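Local coordinates for protein endo-beta-1,4-mannanase (PDB 4CD8) that hydrolyses internal beta-1,4-mannosidic linkages of mannans, as an endo-acting glycoside hydrolase of family GH113 with a TIM-barrel fold, at residues G184-V189 / R210-V215; T178-H183 / L197-A202. One frame throughout, in Å; residues are numbered along the deposited sequence.

Contact 1 of 2, residues G184-V189 / R210-V215; sequences GREEHV and RDRVPV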
ATOM      1  N   GLY A 184     -12.637  -6.705   0.300  1.00 16.73           N
ATOM      2  CA  GLY A 184     -13.465  -7.822   0.707  1.00 17.21           C
ATOM      3  C   GLY A 184     -13.018  -8.545   1.960  1.00 16.67           C
ATOM      4  O   GLY A 184     -13.686  -9.508   2.376  1.00 17.23           O
ATOM      5  N   ARG A 185     -11.899  -8.102   2.560  1.00 15.17           N
ATOM      6  CA  ARG A 185     -11.404  -8.772   3.786  1.00 15.50           C
ATOM      7  C   ARG A 185     -11.517  -7.919   5.011  1.00 15.06           C
ATOM      8  O   ARG A 185     -11.185  -8.404   6.114  1.00 15.60           O
ATOM      9  CB  ARG A 185      -9.951  -9.218   3.656  1.00 14.83           C
ATOM     10  CG  ARG A 185      -9.717 -10.244   2.519  1.00 15.39           C
ATOM     11  CD  ARG A 185     -10.246 -11.629   2.913  1.00 16.21           C
ATOM     12  NE  ARG A 185      -9.583 -12.111   4.133  1.00 15.56           N
ATOM     13  CZ  ARG A 185     -10.007 -13.110   4.902  1.00 15.95           C
ATOM     14  NH1 ARG A 185     -11.087 -13.822   4.590  1.00 18.25           N
ATOM     15  NH2 ARG A 185      -9.295 -13.454   5.972  1.00 18.05           N
ATOM     16  N   GLU A 186     -12.003  -6.698   4.844  1.00 14.93           N
ATOM     17  CA  GLU A 186     -12.073  -5.738   5.967  1.00 15.09           C
ATOM     18  C   GLU A 186     -12.824  -6.310   7.141  1.00 14.99           C
ATOM     19  O   GLU A 186     -12.385  -6.153   8.300  1.00 16.63           O
ATOM     20  CB  GLU A 186     -12.704  -4.401   5.515  1.00 15.96           C
ATOM     21  CG  GLU A 186     -11.865  -3.610   4.516  1.00 16.64           C
ATOM     22  CD  GLU A 186     -12.228  -3.873   3.051  1.00 15.85           C
ATOM     23  OE1 GLU A 186     -12.735  -4.966   2.745  1.00 15.79           O
ATOM     24  OE2 GLU A 186     -12.012  -2.960   2.241  1.00 16.23           O
ATOM     25  N   GLU A 187     -13.918  -6.995   6.870  1.00 16.27           N
ATOM     26  CA  GLU A 187     -14.760  -7.540   7.929  1.00 17.34           C
ATOM     27  C   GLU A 187     -14.275  -8.898   8.437  1.00 16.70           C
ATOM     28  O   GLU A 187     -14.770  -9.397   9.430  1.00 19.44           O
ATOM     29  CB  GLU A 187     -16.249  -7.598   7.501  1.00 19.66           C
ATOM     30  CG  GLU A 187     -16.585  -8.572   6.370  1.00 19.77           C
ATOM     31  CD  GLU A 187     -16.434  -7.968   4.986  1.00 17.62           C
ATOM     32  OE1 GLU A 187     -15.358  -7.433   4.685  1.00 21.11           O
ATOM     33  OE2 GLU A 187     -17.388  -8.057   4.173  1.00 22.20           O
ATOM     34  N   HIS A 188     -13.258  -9.476   7.790  1.00 16.38           N
ATOM     35  CA  HIS A 188     -12.825 -10.820   8.117  1.00 15.53           C
ATOM     36  C   HIS A 188     -11.564 -10.926   8.984  1.00 16.24           C
ATOM     37  O   HIS A 188     -11.339 -11.955   9.651  1.00 19.46           O
ATOM     38  CB  HIS A 188     -12.633 -11.583   6.822  1.00 17.83           C
ATOM     39  CG  HIS A 188     -13.917 -11.861   6.123  1.00 17.54           C
ATOM     40  ND1 HIS A 188     -14.264 -11.275   4.927  1.00 22.13           N
ATOM     41  CD2 HIS A 188     -14.951 -12.651   6.463  1.00 21.57           C
ATOM     42  CE1 HIS A 188     -15.444 -11.726   4.541  1.00 21.40           C
ATOM     43  NE2 HIS A 188     -15.880 -12.567   5.451  1.00 31.80           N
ATOM     44  N   VAL A 189     -10.762  -9.876   8.993  1.00 15.96           N
ATOM     45  CA  VAL A 189      -9.528  -9.864   9.747  1.00 14.32           C
ATOM     46  C   VAL A 189      -9.872  -9.794  11.247  1.00 15.68           C
ATOM     47  O   VAL A 189     -10.747  -9.012  11.664  1.00 15.95           O
ATOM     48  CB  VAL A 189      -8.679  -8.657   9.355  1.00 14.29           C
ATOM     49  CG1 VAL A 189      -7.512  -8.416  10.337  1.00 15.24           C
ATOM     50  CG2 VAL A 189      -8.134  -8.852   7.957  1.00 15.36           C
ATOM     51  N   ARG A 210     -20.924   2.160  -3.968  1.00 29.49           N
ATOM     52  CA  ARG A 210     -21.995   2.650  -3.120  1.00 30.75           C
ATOM     53  C   ARG A 210     -22.517   1.529  -2.191  1.00 27.91           C
ATOM     54  O   ARG A 210     -22.821   1.780  -1.028  1.00 28.64           O
ATOM     55  CB  ARG A 210     -23.111   3.262  -3.984  1.00 35.45           C
ATOM     56  N   ASP A 211     -22.608   0.298  -2.701  1.00 28.13           N
ATOM     57  CA  ASP A 211     -23.091  -0.826  -1.881  1.00 29.62           C
ATOM     58  C   ASP A 211     -22.073  -1.298  -0.842  1.00 27.39           C
ATOM     59  O   ASP A 211     -22.449  -1.906   0.144  1.00 27.49           O
ATOM     60  CB  ASP A 211     -23.495  -2.036  -2.742  1.00 40.35           C
ATOM     61  CG  ASP A 211     -24.827  -1.832  -3.493  1.00 36.32           C
ATOM     62  OD1 ASP A 211     -25.578  -0.894  -3.144  1.00 44.98           O
ATOM     63  OD2 ASP A 211     -25.116  -2.615  -4.433  1.00 56.55           O
ATOM     64  N   ARG A 212     -20.797  -1.029  -1.081  1.00 26.04           N
ATOM     65  CA  ARG A 212     -19.743  -1.448  -0.162  1.00 22.62           C
ATOM     66  C   ARG A 212     -19.525  -0.541   1.035  1.00 21.01           C
ATOM     67  O   ARG A 212     -19.058  -1.006   2.095  1.00 22.30           O
ATOM     68  CB  ARG A 212     -18.416  -1.563  -0.920  1.00 23.96           C
ATOM     69  CG  ARG A 212     -17.258  -2.151  -0.114  1.00 17.63           C
ATOM     70  CD  ARG A 212     -17.535  -3.575   0.340  1.00 22.66           C
ATOM     71  NE  ARG A 212     -16.423  -4.159   1.099  1.00 22.04           N
ATOM     72  CZ  ARG A 212     -16.513  -5.231   1.904  1.00 20.32           C
ATOM     73  NH1 ARG A 212     -17.666  -5.855   2.123  1.00 19.58           N
ATOM     74  NH2 ARG A 212     -15.423  -5.678   2.511  1.00 19.64           N
ATOM     75  N   VAL A 213     -19.829   0.737   0.873  1.00 20.79           N
ATOM     76  CA  VAL A 213     -19.598   1.730   1.898  1.00 22.71           C
ATOM     77  C   VAL A 213     -20.197   1.352   3.259  1.00 22.85           C
ATOM     78  O   VAL A 213     -19.501   1.478   4.269  1.00 23.93           O
ATOM     79  CB  VAL A 213     -20.066   3.133   1.428  1.00 25.61           C
ATOM     80  CG1 VAL A 213     -20.049   4.114   2.577  1.00 24.60           C
ATOM     81  CG2 VAL A 213     -19.141   3.660   0.338  1.00 26.91           C
ATOM     82  N   PRO A 214     -21.440   0.827   3.293  1.00 21.14           N
ATOM     83  CA  PRO A 214     -21.990   0.542   4.618  1.00 26.07           C
ATOM     84  C   PRO A 214     -21.207  -0.469   5.411  1.00 20.97           C
ATOM     85  O   PRO A 214     -21.089  -0.343   6.648  1.00 21.70           O
ATOM     86  CB  PRO A 214     -23.401   0.018   4.313  1.00 26.04           C
ATOM     87  CG  PRO A 214     -23.759   0.629   3.008  1.00 27.85           C
ATOM     88  CD  PRO A 214     -22.470   0.743   2.243  1.00 23.88           C
ATOM     89  N   VAL A 215     -20.631  -1.456   4.733  1.00 20.81           N
ATOM     90  CA  VAL A 215     -19.853  -2.460   5.435  1.00 20.38           C
ATOM     91  C   VAL A 215     -18.540  -1.852   5.941  1.00 18.73           C
ATOM     92  O   VAL A 215     -18.101  -2.154   7.037  1.00 18.80           O
ATOM     93  CB  VAL A 215     -19.570  -3.680   4.553  1.00 23.22           C
ATOM     94  CG1 VAL A 215     -18.629  -4.640   5.282  1.00 23.66           C
ATOM     95  CG2 VAL A 215     -20.875  -4.363   4.202  1.00 24.46           C
TER
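Arg212 reaches from its helix to two successive glutamates, Glu186 and Glu187, and its guanidinium carries most of the contact. Glu187 is gripped end-on by two nitrogens. NH2 of Arg212 donates to OE1 of Glu187 at 2.8 Å. NH1 of Arg212 donates to OE2 of Glu187 at 3.0 Å, and this bond is nearly straight (166°). Both oxygens are met on their syn side, although the carboxylate and guanidinium planes are 32° apart and the pairing is therefore twisted. The same NH2 of Arg212 also donates to OE1 of Glu186 at 2.8 Å; here the nitrogen stands above the carboxylate plane, by 50°, while the oxygen lies in the guanidinium plane. Two bonds at NH2 and one at NH1 thus make a salt-bridge network that fixes the rotation of the group. With CG anti to the carbonyl carbon and a bend at chi2, Glu186 turns OE1 back toward its own loop, where Gly184 N makes a weak bond to it. Beside this pairing, CG1 of Val215 lies 3.8 Å from OE2 of Glu187. Further out, Tyr204 takes a bond from NE of Arg212 and also bonds OE2 of Glu186, so that one hydroxyl touches both residues. On the loop itself, His188 ND1 donates to the Gly184 carbonyl, in its plane on a lone pair. This surface contact pins the loop after TIM-barrel strand 176-182 to helix 209-223, which follows the next strand, 197-201, and whose Leu216 and Val219 also touch the two glutamates.

Contact 2 of 2, residues T178-H183 / L197-A202; sequences TYNCNH and LISSSA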
ATOM      1  N   THR A 178      -0.342   0.146  10.642  1.00 13.82           N
ATOM      2  CA  THR A 178      -1.513  -0.389   9.985  1.00 11.02           C
ATOM      3  C   THR A 178      -1.193  -1.764   9.403  1.00 13.71           C
ATOM      4  O   THR A 178      -0.007  -2.077   9.233  1.00 13.71           O
ATOM      5  CB  THR A 178      -2.014   0.560   8.871  1.00 11.62           C
ATOM      6  OG1 THR A 178      -3.323   0.156   8.468  1.00 14.07           O
ATOM      7  CG2 THR A 178      -1.048   0.578   7.640  1.00 13.69           C
ATOM      8  N   TYR A 179      -2.249  -2.548   9.169  1.00 11.65           N
ATOM      9  CA  TYR A 179      -2.187  -3.746   8.294  1.00 11.16           C
ATOM     10  C   TYR A 179      -3.156  -3.440   7.172  1.00 13.78           C
ATOM     11  O   TYR A 179      -4.269  -2.992   7.410  1.00 13.22           O
ATOM     12  CB  TYR A 179      -2.670  -4.997   9.060  1.00 14.90           C
ATOM     13  CG  TYR A 179      -2.832  -6.166   8.132  1.00 13.47           C
ATOM     14  CD1 TYR A 179      -1.699  -6.775   7.615  1.00 13.06           C
ATOM     15  CD2 TYR A 179      -4.056  -6.631   7.765  1.00 14.85           C
ATOM     16  CE1 TYR A 179      -1.817  -7.820   6.717  1.00 15.07           C
ATOM     17  CE2 TYR A 179      -4.188  -7.686   6.873  1.00 14.70           C
ATOM     18  CZ  TYR A 179      -3.057  -8.254   6.358  1.00 15.08           C
ATOM     19  OH  TYR A 179      -3.213  -9.264   5.478  1.00 14.89           O
ATOM     20  N   ASN A 180      -2.730  -3.735   5.942  1.00 12.75           N
ATOM     21  CA  ASN A 180      -3.474  -3.487   4.712  1.00 12.48           C
ATOM     22  C   ASN A 180      -4.056  -4.792   4.236  1.00 12.74           C
ATOM     23  O   ASN A 180      -3.316  -5.639   3.691  1.00 14.80           O
ATOM     24  CB  ASN A 180      -2.439  -2.856   3.752  1.00 14.18           C
ATOM     25  CG  ASN A 180      -2.827  -2.740   2.285  1.00 14.97           C
ATOM     26  OD1 ASN A 180      -1.958  -2.296   1.548  1.00 16.69           O
ATOM     27  ND2 ASN A 180      -4.054  -3.026   1.873  1.00 15.98           N
ATOM     28  N   CYS A 181      -5.353  -5.007   4.428  1.00 15.51           N
ATOM     29  CA  CYS A 181      -5.990  -6.230   3.928  1.00 15.72           C
ATOM     30  C   CYS A 181      -6.424  -6.044   2.480  1.00 13.31           C
ATOM     31  O   CYS A 181      -6.469  -4.937   1.975  1.00 14.49           O
ATOM     32  CB  CYS A 181      -7.177  -6.674   4.789  1.00 16.73           C
ATOM     33  SG  CYS A 181      -8.571  -5.568   4.720  1.00 15.07           S
ATOM     34  N   ASN A 182      -6.751  -7.146   1.835  1.00 14.03           N
ATOM     35  CA  ASN A 182      -7.354  -7.029   0.501  1.00 14.77           C
ATOM     36  C   ASN A 182      -8.798  -6.507   0.540  1.00 15.83           C
ATOM     37  O   ASN A 182      -9.497  -6.667   1.524  1.00 16.00           O
ATOM     38  CB  ASN A 182      -7.327  -8.378  -0.148  1.00 16.79           C
ATOM     39  CG  ASN A 182      -7.438  -8.300  -1.657  1.00 16.51           C
ATOM     40  OD1 ASN A 182      -7.071  -7.304  -2.261  1.00 18.00           O
ATOM     41  ND2 ASN A 182      -7.929  -9.361  -2.245  1.00 17.98           N
ATOM     42  N   HIS A 183      -9.260  -5.900  -0.544  1.00 16.32           N
ATOM     43  CA  HIS A 183     -10.692  -5.619  -0.668  1.00 16.66           C
ATOM     44  C   HIS A 183     -11.506  -6.891  -0.397  1.00 15.60           C
ATOM     45  O   HIS A 183     -11.105  -8.019  -0.775  1.00 18.44           O
ATOM     46  CB  HIS A 183     -11.042  -5.047  -2.055  1.00 18.27           C
ATOM     47  CG  HIS A 183     -10.609  -5.911  -3.191  1.00 19.38           C
ATOM     48  ND1 HIS A 183     -11.423  -6.892  -3.706  1.00 23.09           N
ATOM     49  CD2 HIS A 183      -9.454  -5.968  -3.891  1.00 20.36           C
ATOM     50  CE1 HIS A 183     -10.793  -7.506  -4.698  1.00 25.38           C
ATOM     51  NE2 HIS A 183      -9.600  -6.958  -4.837  1.00 25.21           N
ATOM     52  N   LEU A 197      -4.656   1.661  12.810  1.00 14.37           N
ATOM     53  CA  LEU A 197      -5.535   2.032  11.710  1.00 14.57           C
ATOM     54  C   LEU A 197      -5.864   0.811  10.883  1.00 14.44           C
ATOM     55  O   LEU A 197      -4.972   0.019  10.557  1.00 14.41           O
ATOM     56  CB  LEU A 197      -4.863   3.054  10.771  1.00 17.25           C
ATOM     57  CG  LEU A 197      -4.458   4.375  11.417  1.00 21.92           C
ATOM     58  CD1 LEU A 197      -3.324   5.028  10.645  1.00 22.87           C
ATOM     59  CD2 LEU A 197      -5.683   5.277  11.484  1.00 25.67           C
ATOM     60  N   ILE A 198      -7.123   0.690  10.524  1.00 14.65           N
ATOM     61  CA  ILE A 198      -7.554  -0.368   9.604  1.00 15.38           C
ATOM     62  C   ILE A 198      -7.328   0.158   8.198  1.00 14.74           C
ATOM     63  O   ILE A 198      -7.682   1.281   7.930  1.00 14.58           O
ATOM     64  CB  ILE A 198      -9.064  -0.679   9.791  1.00 16.76           C
ATOM     65  CG1 ILE A 198      -9.289  -1.282  11.169  1.00 17.12           C
ATOM     66  CG2 ILE A 198      -9.551  -1.666   8.787  1.00 16.53           C
ATOM     67  CD1 ILE A 198     -10.741  -1.429  11.571  1.00 20.26           C
ATOM     68  N   SER A 199      -6.719  -0.650   7.310  1.00 14.21           N
ATOM     69  CA  SER A 199      -6.627  -0.233   5.903  1.00 14.25           C
ATOM     70  C   SER A 199      -6.813  -1.363   4.936  1.00 15.15           C
ATOM     71  O   SER A 199      -6.652  -2.528   5.276  1.00 14.29           O
ATOM     72  CB  SER A 199      -5.287   0.445   5.619  1.00 14.68           C
ATOM     73  OG  SER A 199      -4.186  -0.437   5.698  1.00 14.87           O
ATOM     74  N   SER A 200      -7.208  -0.990   3.704  1.00 14.68           N
ATOM     75  CA  SER A 200      -7.439  -2.010   2.709  1.00 14.26           C
ATOM     76  C   SER A 200      -6.983  -1.574   1.328  1.00 14.19           C
ATOM     77  O   SER A 200      -6.716  -0.408   1.090  1.00 14.16           O
ATOM     78  CB  SER A 200      -8.899  -2.432   2.646  1.00 16.48           C
ATOM     79  OG  SER A 200      -9.700  -1.352   2.261  1.00 18.81           O
ATOM     80  N   SER A 201      -6.846  -2.579   0.459  1.00 16.15           N
ATOM     81  CA  SER A 201      -6.571  -2.376  -0.968  1.00 16.81           C
ATOM     82  C   SER A 201      -7.916  -2.321  -1.624  1.00 15.40           C
ATOM     83  O   SER A 201      -8.460  -3.332  -2.018  1.00 19.22           O
ATOM     84  CB  SER A 201      -5.726  -3.530  -1.526  1.00 16.39           C
ATOM     85  OG  SER A 201      -4.405  -3.463  -1.017  1.00 16.56           O
ATOM     86  N   ALA A 202      -8.474  -1.121  -1.663  1.00 17.00           N
ATOM     87  CA  ALA A 202      -9.880  -0.900  -1.967  1.00 18.41           C
ATOM     88  C   ALA A 202     -10.133  -0.782  -3.462  1.00 18.94           C
ATOM     89  O   ALA A 202     -10.687   0.214  -3.947  1.00 19.88           O
ATOM     90  CB  ALA A 202     -10.379   0.335  -1.244  1.00 20.05           C
TER
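Thr178 and Ser199 turn their hydroxyls to the same face of the sheet, with OG1 of Thr178 3.0 Å from OG of Ser199. OG1 of Thr178 donates to Leu197 O at 2.7 Å, approaching from 51° above the carbonyl plane. Further along this face, CG of Asn180 lies opposite the backbone N (chi1 168°), which carries the amide across to the neighbouring strand: ND2 of Asn180 donates to OG of Ser201 at 2.9 Å, the hydroxyl tilted from the amide plane. OD1 of Asn180 meets Lys93, and Ser201 OG also bonds Glu151 of the inhibitor pocket. These are adjacent parallel strands of the TIM barrel, the axes of segments 178-182 and 197-201 lying 36° apart; Cys181 N to Ser199 O (2.9 Å) and Ser201 N to Cys181 O (2.8 Å) hold the register. With an alanine at Asn180, Ser201 OG would probably lose its amide donor and Lys93 its side-chain oxygen partner, OD1. Cys181 and Ser200 occupy the other face, SG of Cys181 packing 3.8 Å from CB of Ser200, whose hydroxyl bonds Glu186. Past the strand end, the His183 ring presents its edge to Ser201 O, CD2 of His183 lying 3.4 Å from that oxygen, and meets the ring of Trp245.

How the contacts relate
Contacts 1 and 2 have centres 11 Å apart and interlock along the chain: strand 176-182 runs into the loop of 184-189, and strand 197-201 precedes helix 209-223. They are joined directly by OE2 of Glu186, 2.8 Å from OG of Ser200 in a probable hydrogen bond, and by packing of CG2 of Val189 4.0 Å from CB of Cys181. Contact 2 is buried and near the bound imidazole-type inhibitor, the Ser201 side chain being about 5 Å from it and about 9 Å from the mannose. Contact 1 is peripheral; its Arg185 side chain lies about 11 Å from the same inhibitor.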